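GTPase activator-like protein (Chaetomium thermophilum, PDB 5HIU) probably acts as a GTPase activator, as its TSC2 family does, with this chain forming part of the helical N-terminal region. Local coordinates at residues N246-C251 / Q283-I288. Residues are numbered along the deposited sequence; the frame is centred on the assembly and turned at random.
Sequences NKLKYC and QSTVRI
I288 lays its CD1 methyl over one face of the peptide joining L248 to K249, almost straight above the nitrogen: I288 CD1 sits 3.7 Å from K249 N. That amide is the flat group of the contact; between 246-251 and 283-288 no ring or side-chain amide takes part, and no hydrogen bond joins the two segments. The fold is an all-helical alpha-solenoid, consistent with HEAT-like stacking. Helices 245-261 and 281-294 are separated along the chain by helix 266-277, and their axes here pass 10.0 Å apart at 52°.

L248 reaches across the gap. Its CG is anti to the backbone N (chi1 -164°), on the side facing helix 281-294, and chi2 of 65° extends CD2 across, roughly anti to CA. There the L248 CD2 methyl meets I288 CD1 at 3.4 Å, with the two side chains slanting past one another. The same methyl also rests against the beta carbon of S284, L248 CD2 to S284 CB 3.5 Å. T285 offers it an oxygen rather than a methyl, with L248 CD2 at 3.9 Å from T285 OG1; that hydroxyl is already hydrogen-bonded to the backbone O of H281, one turn back, a residue L248 also touches. L248 and T285 both touch I276, so I276 of helix 266-277 borders the apolar patch beside both residues.

On its other flank, helix 245-261 packs on helix 204-219: K247, Y250 and C251 lean on it, and K247 NZ makes a salt bridge to D212. K249 lies at the exposed border of the contact. Its extended chain carries the ammonium away from segment 283-288, though the side chain touches F292 further along helix 281-294. K249 CG is only loosely beside I288; the I288 CG2 methyl rests instead on the backbone, 4.0 Å from K249 CA.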
# COMPACT_ATOMS: atom_id res chain seq x y z
N ASN A 246 9.14 1.92 -13.84
CA ASN A 246 10.29 1.98 -12.91
C ASN A 246 9.97 1.91 -11.40
O ASN A 246 10.88 1.82 -10.57
CB ASN A 246 11.10 3.24 -13.20
CG ASN A 246 10.29 4.50 -13.03
OD1 ASN A 246 9.07 4.50 -13.20
ND2 ASN A 246 10.96 5.60 -12.70
N LYS A 247 8.69 1.97 -11.04
CA LYS A 247 8.24 1.83 -9.64
C LYS A 247 7.79 0.41 -9.27
O LYS A 247 7.62 0.08 -8.08
CB LYS A 247 7.08 2.79 -9.37
CG LYS A 247 7.44 4.24 -9.56
CD LYS A 247 8.42 4.68 -8.49
CE LYS A 247 9.20 5.90 -8.90
NZ LYS A 247 10.46 5.93 -8.12
N LEU A 248 7.59 -0.41 -10.30
CA LEU A 248 6.97 -1.72 -10.16
C LEU A 248 7.76 -2.60 -9.22
O LEU A 248 7.21 -3.11 -8.26
CB LEU A 248 6.82 -2.40 -11.53
CG LEU A 248 5.88 -3.60 -11.62
CD1 LEU A 248 4.43 -3.20 -11.36
CD2 LEU A 248 6.02 -4.27 -12.98
N LYS A 249 9.06 -2.75 -9.46
CA LYS A 249 9.87 -3.57 -8.57
C LYS A 249 9.58 -3.19 -7.11
O LYS A 249 9.30 -4.07 -6.28
CB LYS A 249 11.35 -3.40 -8.87
CG LYS A 249 12.26 -4.23 -7.97
CD LYS A 249 13.71 -4.18 -8.39
CE LYS A 249 14.57 -4.81 -7.31
NZ LYS A 249 15.95 -5.17 -7.74
N TYR A 250 9.61 -1.90 -6.82
CA TYR A 250 9.50 -1.43 -5.44
C TYR A 250 8.10 -1.73 -4.87
O TYR A 250 7.99 -2.26 -3.76
CB TYR A 250 9.88 0.06 -5.36
CG TYR A 250 11.38 0.36 -5.50
CD1 TYR A 250 12.29 -0.63 -5.88
CD2 TYR A 250 11.87 1.65 -5.26
CE1 TYR A 250 13.64 -0.36 -5.99
CE2 TYR A 250 13.23 1.93 -5.37
CZ TYR A 250 14.10 0.92 -5.74
OH TYR A 250 15.44 1.18 -5.85
N CYS A 251 7.04 -1.43 -5.61
CA CYS A 251 5.68 -1.86 -5.19
C CYS A 251 5.61 -3.38 -4.91
O CYS A 251 5.14 -3.82 -3.86
CB CYS A 251 4.67 -1.52 -6.25
SG CYS A 251 4.47 0.25 -6.49
N GLN A 283 3.53 -9.53 -16.93
CA GLN A 283 4.81 -10.08 -17.41
C GLN A 283 5.99 -9.56 -16.61
O GLN A 283 6.81 -10.34 -16.13
CB GLN A 283 5.02 -9.79 -18.91
CG GLN A 283 4.34 -10.78 -19.86
CD GLN A 283 4.57 -12.23 -19.44
OE1 GLN A 283 5.71 -12.65 -19.23
NE2 GLN A 283 3.49 -13.00 -19.29
N SER A 284 6.07 -8.23 -16.46
CA SER A 284 7.15 -7.59 -15.71
C SER A 284 7.17 -8.05 -14.26
O SER A 284 8.24 -8.30 -13.69
CB SER A 284 7.02 -6.07 -15.81
OG SER A 284 7.21 -5.63 -17.15
N THR A 285 5.99 -8.20 -13.67
CA THR A 285 5.86 -8.66 -12.28
C THR A 285 6.44 -10.06 -12.07
O THR A 285 7.16 -10.30 -11.09
CB THR A 285 4.39 -8.66 -11.85
OG1 THR A 285 3.80 -7.38 -12.15
CG2 THR A 285 4.25 -8.97 -10.36
N VAL A 286 6.13 -10.99 -12.97
CA VAL A 286 6.67 -12.35 -12.89
C VAL A 286 8.20 -12.30 -12.93
O VAL A 286 8.89 -12.89 -12.10
CB VAL A 286 6.16 -13.23 -14.05
CG1 VAL A 286 6.92 -14.54 -14.12
CG2 VAL A 286 4.68 -13.51 -13.88
N ARG A 287 8.70 -11.59 -13.93
CA ARG A 287 10.13 -11.36 -14.14
C ARG A 287 10.80 -10.78 -12.89
O ARG A 287 11.87 -11.24 -12.47
CB ARG A 287 10.28 -10.40 -15.32
CG ARG A 287 11.70 -9.97 -15.66
CD ARG A 287 11.83 -9.69 -17.16
NE ARG A 287 10.66 -8.99 -17.69
CZ ARG A 287 10.56 -7.67 -17.87
NH1 ARG A 287 11.57 -6.85 -17.57
NH2 ARG A 287 9.43 -7.16 -18.36
N ILE A 288 10.14 -9.78 -12.29
CA ILE A 288 10.59 -9.15 -11.04
C ILE A 288 10.63 -10.16 -9.91
O ILE A 288 11.63 -10.27 -9.20
CB ILE A 288 9.66 -7.96 -10.64
CG1 ILE A 288 9.92 -6.77 -11.56
CG2 ILE A 288 9.86 -7.54 -9.18
CD1 ILE A 288 8.80 -5.74 -11.57